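Local atomic coordinates of putative histidinol-phosphate aminotransferase (Erwinia carotovora atroseptica, PDB entry 3LY1), a protein that probably acts as a pyridoxal-phosphate-dependent aminotransferase, perhaps of histidinol phosphate. Residues Glu164-Ser169 / Thr174-Asp179; Phe127-Leu132 / Ala160-Pro165. All blocks are in the same frame, centred on the assembly; numbering follows the deposited sequence.

Contact 1: Glu164-Ser169 / Thr174-Asp179; sequences EPWIAS and TMFIVD. With PLP (pyridoxal-5'-phosphate), chain E.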
loop_
_atom_site.group_PDB
_atom_site.type_symbol
_atom_site.label_atom_id
_atom_site.label_comp_id
_atom_site.label_asym_id
_atom_site.label_seq_id
_atom_site.Cartn_x
_atom_site.Cartn_y
_atom_site.Cartn_z
ATOM N N GLU A 164 15.930 -8.702 -25.224
ATOM C CA GLU A 164 14.753 -8.699 -26.120
ATOM C C GLU A 164 14.557 -9.985 -26.943
ATOM O O GLU A 164 13.426 -10.474 -27.017
ATOM C CB GLU A 164 14.711 -7.474 -27.032
ATOM C CG GLU A 164 14.501 -6.163 -26.301
ATOM C CD GLU A 164 14.637 -4.924 -27.196
ATOM O OE1 GLU A 164 14.908 -5.069 -28.417
ATOM O OE2 GLU A 164 14.475 -3.788 -26.676
ATOM N N PRO A 165 15.626 -10.545 -27.545
ATOM C CA PRO A 165 15.376 -11.749 -28.340
ATOM C C PRO A 165 15.039 -12.951 -27.506
ATOM O O PRO A 165 14.348 -13.828 -27.985
ATOM C CB PRO A 165 16.719 -12.014 -29.057
ATOM C CG PRO A 165 17.458 -10.761 -28.995
ATOM C CD PRO A 165 17.007 -10.080 -27.716
ATOM N N TRP A 166 15.563 -13.022 -26.287
ATOM C CA TRP A 166 15.152 -14.084 -25.365
ATOM C C TRP A 166 13.649 -14.002 -25.078
ATOM O O TRP A 166 12.933 -15.001 -25.206
ATOM C CB TRP A 166 15.947 -13.990 -24.073
ATOM C CG TRP A 166 15.655 -15.069 -23.056
ATOM C CD1 TRP A 166 15.114 -16.308 -23.276
ATOM C CD2 TRP A 166 15.938 -15.000 -21.660
ATOM N NE1 TRP A 166 15.035 -17.005 -22.092
ATOM C CE2 TRP A 166 15.539 -16.225 -21.087
ATOM C CE3 TRP A 166 16.507 -14.025 -20.842
ATOM C CZ2 TRP A 166 15.700 -16.500 -19.734
ATOM C CZ3 TRP A 166 16.650 -14.293 -19.493
ATOM C CH2 TRP A 166 16.246 -15.516 -18.955
ATOM N N ILE A 167 13.176 -12.799 -24.748
ATOM C CA ILE A 167 11.755 -12.615 -24.399
ATOM C C ILE A 167 10.869 -12.839 -25.629
ATOM O O ILE A 167 9.824 -13.488 -25.553
ATOM C CB ILE A 167 11.497 -11.229 -23.780
ATOM C CG1 ILE A 167 12.296 -11.101 -22.472
ATOM C CG2 ILE A 167 9.957 -10.981 -23.582
ATOM C CD1 ILE A 167 12.147 -9.748 -21.761
ATOM N N ALA A 168 11.317 -12.329 -26.768
ATOM C CA ALA A 168 10.583 -12.448 -28.007
ATOM C C ALA A 168 10.467 -13.918 -28.442
ATOM O O ALA A 168 9.544 -14.271 -29.142
ATOM C CB ALA A 168 11.231 -11.586 -29.095
ATOM N N SER A 169 11.396 -14.778 -28.010
ATOM C CA SER A 169 11.361 -16.195 -28.370
ATOM C C SER A 169 10.271 -16.958 -27.612
ATOM O O SER A 169 10.030 -18.111 -27.917
ATOM C CB SER A 169 12.735 -16.871 -28.159
ATOM O OG SER A 169 13.011 -17.171 -26.793
ATOM N N THR A 174 6.924 -19.306 -19.170
ATOM C CA THR A 174 7.869 -18.374 -18.574
ATOM C C THR A 174 7.309 -16.953 -18.592
ATOM O O THR A 174 6.869 -16.476 -19.626
ATOM C CB THR A 174 9.244 -18.453 -19.311
ATOM O OG1 THR A 174 9.729 -19.814 -19.250
ATOM C CG2 THR A 174 10.278 -17.507 -18.680
HETATM N N MSE A 175 7.310 -16.318 -17.425
HETATM C CA MSE A 175 6.931 -14.910 -17.272
HETATM C C MSE A 175 8.180 -14.126 -16.894
HETATM O O MSE A 175 8.925 -14.546 -15.982
HETATM C CB MSE A 175 5.867 -14.774 -16.181
HETATM C CG MSE A 175 5.518 -13.359 -15.777
HETATM SE SE MSE A 175 4.795 -12.404 -17.315
HETATM C CE MSE A 175 2.996 -12.956 -17.327
ATOM N N PHE A 176 8.397 -12.992 -17.566
ATOM C CA PHE A 176 9.535 -12.138 -17.331
ATOM C C PHE A 176 9.029 -10.948 -16.546
ATOM O O PHE A 176 8.071 -10.301 -16.955
ATOM C CB PHE A 176 10.154 -11.648 -18.650
ATOM C CG PHE A 176 10.861 -12.703 -19.409
ATOM C CD1 PHE A 176 10.165 -13.536 -20.272
ATOM C CD2 PHE A 176 12.231 -12.899 -19.229
ATOM C CE1 PHE A 176 10.830 -14.580 -20.942
ATOM C CE2 PHE A 176 12.898 -13.921 -19.898
ATOM C CZ PHE A 176 12.210 -14.777 -20.727
ATOM N N ILE A 177 9.652 -10.674 -15.410
ATOM C CA ILE A 177 9.440 -9.434 -14.676
ATOM C C ILE A 177 10.687 -8.574 -14.888
ATOM O O ILE A 177 11.791 -8.958 -14.500
ATOM C CB ILE A 177 9.252 -9.674 -13.167
ATOM C CG1 ILE A 177 8.061 -10.599 -12.855
ATOM C CG2 ILE A 177 9.114 -8.329 -12.409
ATOM C CD1 ILE A 177 8.065 -11.154 -11.412
ATOM N N VAL A 178 10.506 -7.392 -15.473
ATOM C CA VAL A 178 11.596 -6.495 -15.766
ATOM C C VAL A 178 11.413 -5.237 -14.930
ATOM O O VAL A 178 10.398 -4.545 -15.056
ATOM C CB VAL A 178 11.689 -6.110 -17.289
ATOM C CG1 VAL A 178 12.962 -5.332 -17.578
ATOM C CG2 VAL A 178 11.590 -7.364 -18.204
ATOM N N ASP A 179 12.389 -4.977 -14.056
ATOM C CA ASP A 179 12.306 -3.946 -13.021
ATOM C C ASP A 179 13.183 -2.788 -13.441
ATOM O O ASP A 179 14.408 -2.862 -13.356
ATOM C CB ASP A 179 12.700 -4.563 -11.648
ATOM C CG ASP A 179 12.559 -3.597 -10.475
ATOM O OD1 ASP A 179 12.476 -2.336 -10.706
ATOM O OD2 ASP A 179 12.562 -4.118 -9.292
HETATM N N1 PLP E . 13.135 -2.293 -7.450
HETATM C C2 PLP E . 14.456 -1.977 -7.208
HETATM C C2A PLP E . 15.508 -2.488 -8.161
HETATM C C3 PLP E . 14.765 -1.228 -6.073
HETATM O O3 PLP E . 16.067 -0.933 -5.824
HETATM C C4 PLP E . 13.735 -0.808 -5.203
HETATM C C4A PLP E . 14.034 0.111 -4.047
HETATM O O4A PLP E . 14.951 -0.236 -3.321
HETATM C C5 PLP E . 12.402 -1.149 -5.462
HETATM C C6 PLP E . 12.136 -1.913 -6.599
HETATM C C5A PLP E . 11.262 -0.739 -4.556
HETATM O O4P PLP E . 11.071 0.683 -4.437
HETATM P P PLP E . 9.622 1.305 -4.191
HETATM O O1P PLP E . 8.741 0.390 -3.400
HETATM O O2P PLP E . 9.135 1.539 -5.596
HETATM O O3P PLP E . 9.965 2.597 -3.469
#
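Trp-166 sets its CG trans to the backbone N (chi1 -178°), swinging the indole off the helix flank, while Phe-176 turns its CG opposite its own carbonyl carbon (chi1 -71°) and sends its ring from the strand toward the helix. The two meet as a T-shaped (edge-to-face) pair: the CE2-CZ edge of Phe-176 stands on the six-membered ring of Trp-166, planes at 85°, ring centroids 4.8 Å apart. The nearest atoms are Trp-166 CE2 and Phe-176 CZ, at 3.6 Å. Ile-167 takes one phenyl face instead; its CG1 lies 3.6 Å from the centroid of the Phe-176 ring, a CH-pi contact almost on the ring normal. Beyond it, Ile-167 CD1 reaches Val-178 CG2 more loosely, at 4.3 Å. Phenylalanine thus suits this strand position by offering an edge to one helix residue and a face to the next, and the CG1-CD1 arm of Ile-167 is long enough to run over that face toward Val-178. At the strand's C-terminal end, Asp-179 OD2 accepts a hydrogen bond of 2.7 Å from PLP N1, and Tyr-146 OH also bonds this oxygen. The helix-to-strand grip is wholly apolar, whereas the carboxylate facing the pyridine nitrogen would probably favour its protonated, electron-withdrawing form.

Contact 2: Phe127-Leu132 / Ala160-Pro165; sequences FDIEGL and ADVIEP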
loop_
_atom_site.group_PDB
_atom_site.type_symbol
_atom_site.label_atom_id
_atom_site.label_comp_id
_atom_site.label_asym_id
_atom_site.label_seq_id
_atom_site.Cartn_x
_atom_site.Cartn_y
_atom_site.Cartn_z
ATOM N N PHE A 127 25.254 -9.941 -15.699
ATOM C CA PHE A 127 24.344 -11.047 -15.749
ATOM C C PHE A 127 24.904 -12.090 -16.711
ATOM O O PHE A 127 25.430 -11.731 -17.746
ATOM C CB PHE A 127 22.992 -10.602 -16.298
ATOM C CG PHE A 127 22.152 -9.789 -15.359
ATOM C CD1 PHE A 127 22.604 -9.366 -14.127
ATOM C CD2 PHE A 127 20.885 -9.392 -15.770
ATOM C CE1 PHE A 127 21.761 -8.605 -13.307
ATOM C CE2 PHE A 127 20.070 -8.627 -14.957
ATOM C CZ PHE A 127 20.508 -8.228 -13.747
ATOM N N ASP A 128 24.807 -13.363 -16.355
ATOM C CA ASP A 128 25.073 -14.439 -17.296
ATOM C C ASP A 128 23.741 -14.769 -17.989
ATOM O O ASP A 128 23.029 -15.700 -17.582
ATOM C CB ASP A 128 25.671 -15.637 -16.560
ATOM C CG ASP A 128 25.940 -16.825 -17.471
ATOM O OD1 ASP A 128 25.771 -16.724 -18.687
ATOM O OD2 ASP A 128 26.314 -17.899 -16.952
ATOM N N ILE A 129 23.407 -14.005 -19.039
ATOM C CA ILE A 129 22.145 -14.236 -19.750
ATOM C C ILE A 129 22.032 -15.655 -20.315
ATOM O O ILE A 129 20.967 -16.291 -20.200
ATOM C CB ILE A 129 21.880 -13.191 -20.844
ATOM C CG1 ILE A 129 21.671 -11.835 -20.167
ATOM C CG2 ILE A 129 20.577 -13.556 -21.586
ATOM C CD1 ILE A 129 20.358 -11.769 -19.374
ATOM N N GLU A 130 23.120 -16.179 -20.878
ATOM C CA GLU A 130 23.094 -17.573 -21.360
ATOM C C GLU A 130 22.815 -18.572 -20.227
ATOM O O GLU A 130 22.045 -19.526 -20.412
ATOM C CB GLU A 130 24.350 -17.947 -22.126
ATOM C CG GLU A 130 24.552 -17.208 -23.462
ATOM C CD GLU A 130 23.380 -17.381 -24.465
ATOM O OE1 GLU A 130 22.746 -18.460 -24.503
ATOM O OE2 GLU A 130 23.098 -16.423 -25.219
ATOM N N GLY A 131 23.370 -18.328 -19.050
ATOM C CA GLY A 131 23.075 -19.167 -17.874
ATOM C C GLY A 131 21.623 -19.097 -17.415
ATOM O O GLY A 131 21.035 -20.088 -17.046
ATOM N N LEU A 132 21.050 -17.906 -17.446
ATOM C CA LEU A 132 19.647 -17.691 -17.092
ATOM C C LEU A 132 18.721 -18.376 -18.109
ATOM O O LEU A 132 17.755 -19.038 -17.739
ATOM C CB LEU A 132 19.345 -16.187 -16.987
ATOM C CG LEU A 132 20.097 -15.429 -15.870
ATOM C CD1 LEU A 132 20.325 -13.955 -16.182
ATOM C CD2 LEU A 132 19.392 -15.585 -14.541
ATOM N N ALA A 160 19.923 -4.242 -24.405
ATOM C CA ALA A 160 18.620 -4.681 -24.919
ATOM C C ALA A 160 18.709 -5.815 -25.948
ATOM O O ALA A 160 17.807 -6.683 -25.994
ATOM C CB ALA A 160 17.849 -3.521 -25.490
ATOM N N ASP A 161 19.787 -5.868 -26.735
ATOM C CA ASP A 161 19.871 -6.900 -27.773
ATOM C C ASP A 161 20.176 -8.295 -27.218
ATOM O O ASP A 161 20.144 -9.279 -27.939
ATOM C CB ASP A 161 20.804 -6.494 -28.932
ATOM C CG ASP A 161 22.267 -6.367 -28.537
ATOM O OD1 ASP A 161 22.615 -6.637 -27.356
ATOM O OD2 ASP A 161 23.090 -6.016 -29.438
ATOM N N VAL A 162 20.475 -8.374 -25.932
ATOM C CA VAL A 162 20.669 -9.636 -25.231
ATOM C C VAL A 162 19.347 -10.096 -24.575
ATOM O O VAL A 162 18.981 -11.259 -24.655
ATOM C CB VAL A 162 21.794 -9.448 -24.208
ATOM C CG1 VAL A 162 21.823 -10.578 -23.158
ATOM C CG2 VAL A 162 23.106 -9.311 -24.946
ATOM N N ILE A 163 18.605 -9.171 -23.982
ATOM C CA ILE A 163 17.296 -9.492 -23.346
ATOM C C ILE A 163 16.104 -9.651 -24.318
ATOM O O ILE A 163 15.342 -10.640 -24.221
ATOM C CB ILE A 163 16.952 -8.444 -22.262
ATOM C CG1 ILE A 163 17.987 -8.551 -21.131
ATOM C CG2 ILE A 163 15.529 -8.644 -21.726
ATOM C CD1 ILE A 163 17.775 -7.625 -19.925
ATOM N N GLU A 164 15.930 -8.702 -25.224
ATOM C CA GLU A 164 14.753 -8.699 -26.120
ATOM C C GLU A 164 14.557 -9.985 -26.943
ATOM O O GLU A 164 13.426 -10.474 -27.017
ATOM C CB GLU A 164 14.711 -7.474 -27.032
ATOM C CG GLU A 164 14.501 -6.163 -26.301
ATOM C CD GLU A 164 14.637 -4.924 -27.196
ATOM O OE1 GLU A 164 14.908 -5.069 -28.417
ATOM O OE2 GLU A 164 14.475 -3.788 -26.676
ATOM N N PRO A 165 15.626 -10.545 -27.545
ATOM C CA PRO A 165 15.376 -11.749 -28.340
ATOM C C PRO A 165 15.039 -12.951 -27.506
ATOM O O PRO A 165 14.348 -13.828 -27.985
ATOM C CB PRO A 165 16.719 -12.014 -29.057
ATOM C CG PRO A 165 17.458 -10.761 -28.995
ATOM C CD PRO A 165 17.007 -10.080 -27.716
#
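Just beside the meeting of Ile-129 with Val-162, Asp-128 OD1 accepts a hydrogen bond of 2.9 Å from Gly-131 N. Asp-128 is the N-cap of helix 129-137, and the amide approaches from above the carboxylate plane, 68° out of it. Aspartate suits the place because its short acid can turn back to an amide of the first turn, and Gly-131, lacking a side chain, leaves room for the other oxygen, OD2. The first helical residue after the cap, Ile-129, makes the contact itself. Its backbone aims CB at Val-162, and chi1 (-66°) turns CG1 and CG2 so that both flank a single methyl, CG1 of Val-162. That methyl lies 3.6 Å from Ile-129 CG2. Its separation from Ile-129 CG1, modelled at 3.2 Å, is tighter than normal carbon contact and is doubtful in detail. Deeper in, Ile-129 CD1 comes within 4.4 Å of Ile-163 CG1, a looser touch. Beta-branched residues suit such a seam, filling it close to both backbones with little freedom to rotate. Leu-132, one turn on, faces Val-96 and Val-119 of the sheet, so this helix packs on the strands as well as on its neighbour. Neighbouring helices packed side by side on one face of a mixed, mostly parallel seven-stranded sheet are what the large domain of fold type I PLP enzymes shows.

In the fold
Following the chain from the N terminus, helix 129-137 comes first, then strand 143-148, helix 160-168 and strand 174-179. Contact 2 closes a loop of 27 residues that includes strand 143-148, bringing the starts of the two helices together. Contact 1 follows, closing a turn of only four residues between helix 160-168 and the strand after it, within a beta-alpha-beta unit. The loops neither nest nor cross: they run in succession, sharing Glu-164 and Pro-165. Trp-166 joins the two contacts, its CH2 lying 3.7 Å from Leu-132 CB. Together they tie two helices to the central mixed sheet, whose strand 174-179 leads into the cofactor site.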